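Local coordinates for nitrogenase molybdenum-iron protein alpha chain (Clostridium pasteurianum, PDB 4WES) that forms, with the beta chain, the molybdenum-iron component of nitrogenase, which reduces dinitrogen to ammonium on its iron-molybdenum-sulfur cofactor, at residues K337-Y342 against M460-I465; A137-Y142 against K163-P168; N258-H263 against I279-C284. All blocks are in the same frame, centred on the assembly; numbering follows the deposited sequence.

Contact 1: residues K337-Y342 against M460-I465. With HCA (3-hydroxy-3-carboxy-adipic acid), chain E.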
# COMPACT_ATOMS: atom_id res chain seq x y z
N LYS A 337 -18.41 -4.74 34.41
CA LYS A 337 -18.51 -3.56 33.57
C LYS A 337 -19.97 -3.25 33.27
O LYS A 337 -20.86 -4.08 33.47
CB LYS A 337 -17.72 -3.80 32.30
CG LYS A 337 -16.26 -3.97 32.60
CD LYS A 337 -15.42 -4.22 31.40
CE LYS A 337 -14.02 -4.57 31.75
NZ LYS A 337 -13.32 -3.41 32.35
N THR A 338 -20.22 -2.03 32.81
CA THR A 338 -21.57 -1.57 32.51
C THR A 338 -21.70 -1.22 31.03
O THR A 338 -20.75 -0.83 30.35
CB THR A 338 -21.93 -0.32 33.36
OG1 THR A 338 -21.00 0.71 33.06
CG2 THR A 338 -21.94 -0.66 34.83
N ALA A 339 -22.95 -1.33 30.56
CA ALA A 339 -23.26 -1.13 29.14
C ALA A 339 -24.55 -0.35 28.96
O ALA A 339 -25.47 -0.42 29.79
CB ALA A 339 -23.36 -2.47 28.43
N CYS A 340 -24.63 0.30 27.80
CA CYS A 340 -25.89 0.82 27.27
C CYS A 340 -26.09 0.20 25.87
O CYS A 340 -25.12 -0.07 25.18
CB CYS A 340 -25.84 2.34 27.15
SG CYS A 340 -25.33 3.22 28.64
N LEU A 341 -27.36 0.03 25.50
CA LEU A 341 -27.70 -0.50 24.17
C LEU A 341 -28.73 0.35 23.49
O LEU A 341 -29.80 0.58 24.04
CB LEU A 341 -28.24 -1.93 24.24
CG LEU A 341 -27.40 -2.98 24.90
CD1 LEU A 341 -27.66 -3.10 26.36
CD2 LEU A 341 -27.64 -4.33 24.26
N TYR A 342 -28.45 0.75 22.25
CA TYR A 342 -29.38 1.53 21.48
C TYR A 342 -29.34 1.10 20.02
O TYR A 342 -28.41 1.43 19.32
CB TYR A 342 -29.13 3.05 21.58
CG TYR A 342 -30.21 3.83 20.88
CD1 TYR A 342 -31.48 3.87 21.41
CD2 TYR A 342 -29.97 4.46 19.68
CE1 TYR A 342 -32.51 4.53 20.77
CE2 TYR A 342 -31.00 5.14 19.03
CZ TYR A 342 -32.26 5.18 19.57
OH TYR A 342 -33.29 5.86 18.95
N MET A 460 -19.13 0.74 28.06
CA MET A 460 -19.35 0.50 26.65
C MET A 460 -20.76 0.95 26.29
O MET A 460 -21.67 0.87 27.10
CB MET A 460 -19.14 -0.99 26.34
CG MET A 460 -20.15 -1.91 26.99
SD MET A 460 -19.68 -3.64 27.11
CE MET A 460 -18.71 -3.58 28.61
N PHE A 461 -20.93 1.37 25.03
CA PHE A 461 -22.23 1.86 24.56
C PHE A 461 -22.41 1.31 23.16
O PHE A 461 -21.75 1.73 22.23
CB PHE A 461 -22.29 3.39 24.62
CG PHE A 461 -23.69 3.96 24.62
CD1 PHE A 461 -24.05 4.92 25.56
CD2 PHE A 461 -24.64 3.56 23.68
CE1 PHE A 461 -25.32 5.42 25.57
CE2 PHE A 461 -25.93 4.06 23.71
CZ PHE A 461 -26.25 4.99 24.66
N PHE A 462 -23.31 0.32 23.05
CA PHE A 462 -23.59 -0.33 21.76
C PHE A 462 -24.61 0.49 20.99
O PHE A 462 -25.67 0.81 21.53
CB PHE A 462 -24.13 -1.74 21.99
CG PHE A 462 -23.20 -2.68 22.68
CD1 PHE A 462 -23.23 -2.84 24.05
CD2 PHE A 462 -22.28 -3.39 21.96
CE1 PHE A 462 -22.38 -3.71 24.69
CE2 PHE A 462 -21.41 -4.27 22.59
CZ PHE A 462 -21.44 -4.41 23.95
N ALA A 463 -24.32 0.76 19.71
CA ALA A 463 -25.24 1.56 18.90
C ALA A 463 -24.99 1.31 17.42
O ALA A 463 -24.80 0.13 17.03
CB ALA A 463 -25.18 3.05 19.33
N GLY A 464 -24.98 2.33 16.60
CA GLY A 464 -24.73 2.23 15.20
C GLY A 464 -23.60 3.12 14.73
O GLY A 464 -22.83 3.67 15.57
N ILE A 465 -23.52 3.32 13.43
CA ILE A 465 -22.42 4.04 12.84
C ILE A 465 -22.45 5.54 13.14
O ILE A 465 -21.39 6.18 13.18
CB ILE A 465 -22.38 3.75 11.32
CG1 ILE A 465 -21.11 4.24 10.67
CG2 ILE A 465 -23.60 4.32 10.61
CD1 ILE A 465 -19.86 3.63 11.18
C1 HCA E . -31.18 1.35 8.26
C2 HCA E . -30.01 0.38 8.11
C3 HCA E . -29.17 0.21 9.38
C4 HCA E . -28.18 1.37 9.59
C5 HCA E . -27.21 0.98 10.72
C6 HCA E . -26.46 2.05 11.44
C7 HCA E . -28.36 -1.08 9.26
O1 HCA E . -31.65 1.57 9.39
O2 HCA E . -31.66 1.86 7.24
O3 HCA E . -25.25 1.82 11.75
O4 HCA E . -27.03 3.12 11.72
O5 HCA E . -28.44 -1.90 10.21
O6 HCA E . -27.62 -1.24 8.28
O7 HCA E . -30.01 0.14 10.52
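K337 meets M460 at the start of a parallel strand pair, 338-342 beside 460-462, at one end of a mixed beta sheet in which 460-462 is the outermost strand of this chain. The CB of K337 touches the methyl CE of M460, whose side chain bends at chi3 (84°) and reaches back along the neighbouring strand. T338 contributes its carbonyl, which takes only a weak bond from M460 N. A339 turns its methyl onto the face shared with M460 and F462: its CB lies 3.6 Å from M460 CG and also approaches the edge of the F462 ring.

C340 points to the other face, together with F461. Its N donates to M460 O at 3.1 Å and its O accepts from F462 N at 2.8 Å, so both backbone polar groups are spent on the same strand. Its CB sits 3.4 Å from the centroid of the F461 ring, almost on the ring normal, a CH-pi contact over the face. SG stands obliquely to that ring, 4.2 Å from the centroid of F461. With CG anti to the backbone N (chi1 -160°), F461 swings its ring across to C340, and helix 446-456 packs on both residues.

L341 returns to the A339 face, where its CG approaches F462 CD1 obliquely; helix 492-507 packs on M460 and F462 there. Y342 N then bonds to F462 O at 2.9 Å, while Y342 CB comes to the edge of the F461 ring, in its plane. Beyond the strand, the chain from A463 runs on through G464 to the homocitrate pocket, where G464 CA passes 3.5 Å from HCA O3. The carboxylate oxygen O3 of HCA accepts a nearly straight hydrogen bond from I465 N, at 2.8 Å.

Contact 2: residues A137-Y142 against K163-P168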
# COMPACT_ATOMS: atom_id res chain seq x y z
N ALA A 137 -35.86 -14.26 -10.73
CA ALA A 137 -37.05 -14.96 -10.29
C ALA A 137 -38.26 -14.03 -10.23
O ALA A 137 -39.41 -14.44 -10.40
CB ALA A 137 -36.80 -15.58 -8.93
N ALA A 138 -37.99 -12.76 -9.93
CA ALA A 138 -39.01 -11.71 -9.73
C ALA A 138 -38.30 -10.38 -9.77
O ALA A 138 -37.07 -10.33 -9.62
CB ALA A 138 -39.76 -11.90 -8.43
N ILE A 139 -39.08 -9.34 -9.92
CA ILE A 139 -38.60 -7.95 -9.84
C ILE A 139 -39.40 -7.23 -8.81
O ILE A 139 -40.63 -7.40 -8.72
CB ILE A 139 -38.69 -7.27 -11.23
CG1 ILE A 139 -37.72 -7.97 -12.20
CG2 ILE A 139 -38.42 -5.76 -11.12
CD1 ILE A 139 -37.86 -7.55 -13.65
N GLY A 140 -38.73 -6.44 -7.96
CA GLY A 140 -39.41 -5.52 -7.06
C GLY A 140 -39.22 -4.09 -7.52
O GLY A 140 -38.18 -3.74 -8.07
N VAL A 141 -40.24 -3.26 -7.27
CA VAL A 141 -40.21 -1.84 -7.56
C VAL A 141 -40.52 -1.11 -6.27
O VAL A 141 -41.58 -1.35 -5.67
CB VAL A 141 -41.27 -1.45 -8.58
CG1 VAL A 141 -41.25 0.06 -8.79
CG2 VAL A 141 -41.06 -2.22 -9.88
N TYR A 142 -39.64 -0.20 -5.85
CA TYR A 142 -39.73 0.41 -4.54
C TYR A 142 -39.89 1.92 -4.68
O TYR A 142 -39.01 2.58 -5.26
CB TYR A 142 -38.47 0.08 -3.71
CG TYR A 142 -38.34 -1.41 -3.55
CD1 TYR A 142 -38.95 -2.09 -2.51
CD2 TYR A 142 -37.68 -2.15 -4.49
CE1 TYR A 142 -38.88 -3.47 -2.43
CE2 TYR A 142 -37.62 -3.54 -4.45
CZ TYR A 142 -38.23 -4.19 -3.40
OH TYR A 142 -38.22 -5.57 -3.33
N LYS A 163 -47.30 -8.94 -16.79
CA LYS A 163 -48.03 -9.69 -17.82
C LYS A 163 -47.21 -9.83 -19.09
O LYS A 163 -47.25 -10.87 -19.75
CB LYS A 163 -49.35 -8.99 -18.10
CG LYS A 163 -50.19 -9.80 -19.05
CD LYS A 163 -51.65 -9.38 -19.17
CE LYS A 163 -52.34 -10.17 -20.29
NZ LYS A 163 -53.77 -9.79 -20.44
N GLU A 164 -46.45 -8.79 -19.45
CA GLU A 164 -45.61 -8.83 -20.65
C GLU A 164 -44.41 -9.77 -20.51
O GLU A 164 -44.12 -10.56 -21.42
CB GLU A 164 -45.14 -7.43 -21.02
CG GLU A 164 -46.25 -6.51 -21.47
CD GLU A 164 -45.74 -5.17 -21.99
OE1 GLU A 164 -44.61 -5.21 -22.54
OE2 GLU A 164 -46.42 -4.09 -21.87
N ILE A 165 -43.71 -9.72 -19.39
CA ILE A 165 -42.45 -10.44 -19.26
C ILE A 165 -42.59 -11.86 -18.69
O ILE A 165 -41.72 -12.72 -18.86
CB ILE A 165 -41.41 -9.65 -18.45
CG1 ILE A 165 -41.79 -9.53 -16.97
CG2 ILE A 165 -41.16 -8.31 -19.12
CD1 ILE A 165 -40.78 -8.75 -16.14
N GLY A 166 -43.71 -12.14 -18.02
CA GLY A 166 -43.99 -13.50 -17.60
C GLY A 166 -43.39 -13.91 -16.27
O GLY A 166 -43.33 -15.10 -16.00
N ILE A 167 -42.94 -12.95 -15.46
CA ILE A 167 -42.48 -13.21 -14.09
C ILE A 167 -43.16 -12.21 -13.18
O ILE A 167 -43.68 -11.18 -13.62
CB ILE A 167 -40.92 -13.14 -13.93
CG1 ILE A 167 -40.38 -11.74 -14.20
CG2 ILE A 167 -40.26 -14.22 -14.77
CD1 ILE A 167 -38.96 -11.56 -13.71
N PRO A 168 -43.13 -12.49 -11.87
CA PRO A 168 -43.80 -11.57 -10.94
C PRO A 168 -43.06 -10.24 -10.84
O PRO A 168 -41.81 -10.22 -10.86
CB PRO A 168 -43.75 -12.32 -9.62
CG PRO A 168 -43.63 -13.80 -9.99
CD PRO A 168 -42.75 -13.73 -11.20
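The carbonyl oxygen of P168 accepts a hydrogen bond from I139 N at 3.0 Å, nearly straight at the hydrogen (163°), and the CA of A138 adds a C-H contact to the same oxygen at 3.4 Å. This is where the connection after helix 154-165 comes alongside strand 138-143, just before strand 169-172 takes its place at the edge of the parallel sheet. G166, with positive phi, turns the chain out of the helix and towards the sheet.

Three isoleucines fill the angle between helix end and strand. I139 CD1 meets I165 CD1 at 4.0 Å, and its CG1 lies 4.1 Å from I167 CD1, the branches meeting at a slant. The CG1 branch of I167 stands between the backbone N and carbonyl carbon (chi1 64°), which carries CD1 in over A138 CA. On the proline side, P168 CD rests 3.5 Å from A137 O, and Y246 of helix 246-250 packs on A137, A138 and P168.

Between these segments the side chains thus contribute apolar packing. The I139 N bond comes just ahead of the backbone pairing of I139 with H170, so it probably helps to set the register of strand 169-172.

Contact 3: residues N258-H263 against I279-C284. With ICS (iron-sulfur-molybdenum cluster with interstitial carbon), chain F.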
# COMPACT_ATOMS: atom_id res chain seq x y z
N ASN A 258 -43.16 -21.48 12.97
CA ASN A 258 -42.43 -20.25 12.67
C ASN A 258 -41.68 -19.79 13.92
O ASN A 258 -42.23 -19.77 15.03
CB ASN A 258 -43.40 -19.15 12.24
CG ASN A 258 -43.78 -19.23 10.78
OD1 ASN A 258 -42.94 -19.55 9.95
ND2 ASN A 258 -45.00 -18.80 10.46
N LEU A 259 -40.42 -19.41 13.72
CA LEU A 259 -39.57 -18.90 14.79
C LEU A 259 -39.38 -17.39 14.53
O LEU A 259 -38.82 -17.03 13.52
CB LEU A 259 -38.23 -19.59 14.79
CG LEU A 259 -38.21 -21.12 14.71
CD1 LEU A 259 -36.79 -21.64 14.68
CD2 LEU A 259 -39.01 -21.78 15.80
N VAL A 260 -39.75 -16.54 15.46
CA VAL A 260 -39.68 -15.10 15.25
C VAL A 260 -38.47 -14.53 15.99
O VAL A 260 -38.48 -14.43 17.22
CB VAL A 260 -40.99 -14.43 15.68
CG1 VAL A 260 -40.88 -12.92 15.67
CG2 VAL A 260 -42.14 -14.88 14.79
N GLN A 261 -37.44 -14.17 15.24
CA GLN A 261 -36.23 -13.58 15.81
C GLN A 261 -36.44 -12.06 16.00
O GLN A 261 -36.47 -11.60 17.12
CB GLN A 261 -35.00 -13.88 14.92
CG GLN A 261 -33.68 -13.26 15.41
CD GLN A 261 -33.24 -13.81 16.73
OE1 GLN A 261 -33.24 -15.03 16.93
NE2 GLN A 261 -32.79 -12.92 17.61
N CYS A 262 -36.62 -11.34 14.91
CA CYS A 262 -36.98 -9.93 15.00
C CYS A 262 -38.50 -9.79 15.06
O CYS A 262 -39.19 -9.94 14.03
CB CYS A 262 -36.46 -9.12 13.82
SG CYS A 262 -37.04 -7.44 13.95
N HIS A 263 -39.04 -9.54 16.26
CA HIS A 263 -40.48 -9.37 16.36
C HIS A 263 -40.99 -8.20 15.54
O HIS A 263 -42.00 -8.30 14.83
CB HIS A 263 -40.89 -9.22 17.83
CG HIS A 263 -42.33 -8.91 18.02
ND1 HIS A 263 -42.80 -7.63 18.22
CD2 HIS A 263 -43.43 -9.71 18.01
CE1 HIS A 263 -44.12 -7.67 18.33
NE2 HIS A 263 -44.54 -8.92 18.19
N ILE A 279 -50.37 -22.08 11.01
CA ILE A 279 -49.00 -22.30 11.45
C ILE A 279 -48.71 -21.46 12.69
O ILE A 279 -48.79 -20.23 12.63
CB ILE A 279 -48.01 -21.99 10.33
CG1 ILE A 279 -48.26 -22.86 9.08
CG2 ILE A 279 -46.57 -22.13 10.82
CD1 ILE A 279 -47.62 -22.32 7.83
N PRO A 280 -48.37 -22.11 13.82
CA PRO A 280 -48.06 -21.37 15.04
C PRO A 280 -46.70 -20.73 14.95
O PRO A 280 -45.86 -21.12 14.14
CB PRO A 280 -48.10 -22.45 16.12
CG PRO A 280 -47.74 -23.70 15.40
CD PRO A 280 -48.27 -23.57 14.01
N TRP A 281 -46.47 -19.75 15.81
CA TRP A 281 -45.14 -19.16 15.93
C TRP A 281 -44.72 -19.08 17.38
O TRP A 281 -45.56 -19.01 18.27
CB TRP A 281 -45.05 -17.80 15.27
CG TRP A 281 -45.91 -16.67 15.78
CD1 TRP A 281 -47.20 -16.39 15.41
CD2 TRP A 281 -45.54 -15.65 16.72
NE1 TRP A 281 -47.62 -15.23 16.02
CE2 TRP A 281 -46.62 -14.76 16.83
CE3 TRP A 281 -44.37 -15.40 17.46
CZ2 TRP A 281 -46.59 -13.66 17.68
CZ3 TRP A 281 -44.35 -14.30 18.28
CH2 TRP A 281 -45.43 -13.44 18.35
N ILE A 282 -43.40 -19.13 17.60
CA ILE A 282 -42.84 -18.84 18.90
C ILE A 282 -41.83 -17.74 18.74
O ILE A 282 -41.14 -17.63 17.72
CB ILE A 282 -42.16 -20.05 19.58
CG1 ILE A 282 -41.07 -20.68 18.71
CG2 ILE A 282 -43.17 -21.08 20.00
CD1 ILE A 282 -40.17 -21.61 19.49
N LYS A 283 -41.74 -16.88 19.75
CA LYS A 283 -40.58 -15.99 19.80
C LYS A 283 -39.34 -16.81 20.02
O LYS A 283 -39.33 -17.71 20.84
CB LYS A 283 -40.77 -14.97 20.93
CG LYS A 283 -39.70 -13.87 20.97
CD LYS A 283 -39.84 -12.91 19.79
CE LYS A 283 -38.69 -11.92 19.67
NZ LYS A 283 -37.36 -12.55 19.51
N CYS A 284 -38.31 -16.53 19.25
CA CYS A 284 -37.01 -17.19 19.43
C CYS A 284 -35.93 -16.13 19.68
O CYS A 284 -36.12 -14.94 19.40
CB CYS A 284 -36.60 -18.01 18.20
SG CYS A 284 -36.31 -17.07 16.68
FE1 ICS F . -35.33 -6.25 13.01
MO1 ICS F . -30.19 -1.79 11.57
FE2 ICS F . -34.73 -3.95 11.82
FE3 ICS F . -33.00 -5.98 11.73
FE4 ICS F . -33.47 -4.72 14.03
FE5 ICS F . -31.58 -3.04 13.51
FE6 ICS F . -32.80 -2.32 11.29
FE7 ICS F . -31.11 -4.28 11.23
CX ICS F . -32.80 -4.07 12.32
S1A ICS F . -35.69 -4.14 13.86
S1B ICS F . -31.97 -0.93 12.82
S2A ICS F . -35.08 -5.94 10.79
S2B ICS F . -34.87 -2.08 10.62
S3A ICS F . -32.20 -3.72 15.56
S3B ICS F . -31.31 -2.67 9.68
S4A ICS F . -33.27 -6.99 13.74
S4B ICS F . -29.59 -3.72 12.75
S5A ICS F . -31.16 -6.37 10.53
O HOH W 1 -47.02 -18.12 12.33
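Strands 257-260 and 281-283, with helix 263-277 between them, form a beta-alpha-beta unit, and the first strand runs out into C262, the cysteine that binds the iron-molybdenum cofactor. The two strands are parallel neighbours. N258 N donates to P280 O at 3.0 Å, I282 N to N258 O, and V260 N to I282 O. A water bridges N258 ND2 and I279 O, taking a bond from the first and giving one to the second, while N258 OD1 is hydrogen-bonded to N211.

On the face beside helix 263-277, V260 CG2 presses 3.5 Å from W281 CE3, the valine branch slanting across the indole, and W281 CH2 comes to the edge of the H263 ring. On the other face L259 and I282 lie side by side, CD2 to CG1, and C284 SG packs on L259 CB, with helix 289-303 beyond.

At the strand end, V260 O accepts from C284 N at 2.9 Å and from K283 NZ at 3.2 Å, the two donors approaching from opposite faces of its carbonyl plane. Bends at chi2 (70°) and chi4 (59°) fold the lysine back, so that NZ also donates to Q261 O and to C284 O, each at 2.7 Å. C262, at the N-cap of helix 263-277, binds iron FE1 through SG at 2.3 Å.

Three carbonyl oxygens thus grip one ammonium group, and their dipoles probably stabilise its positive charge. The grip ties the ends of the two strands together, and K283, bonded to the carbonyl of Q261 that precedes C262, may help to position this turn as a second-shell residue.

The three contacts follow one another along the chain in the order 2, 3, 1, and each involves a different sheet. Contacts 1 and 3 approach the cofactor site from two sheets: their centres are 26 Å apart and their nearest atoms about 12 Å, so they do not meet directly. Contact 3 supplies the thiolate ligand at the FE1 end of the cluster, whereas contact 1 supplies a backbone N-H to the homocitrate, next to the molybdenum end. Contact 2 stands apart from the annotated sites, on the opposite side of the chain's centre from contact 1, with centres 42 Å apart; its centre is 29 Å from that of contact 3.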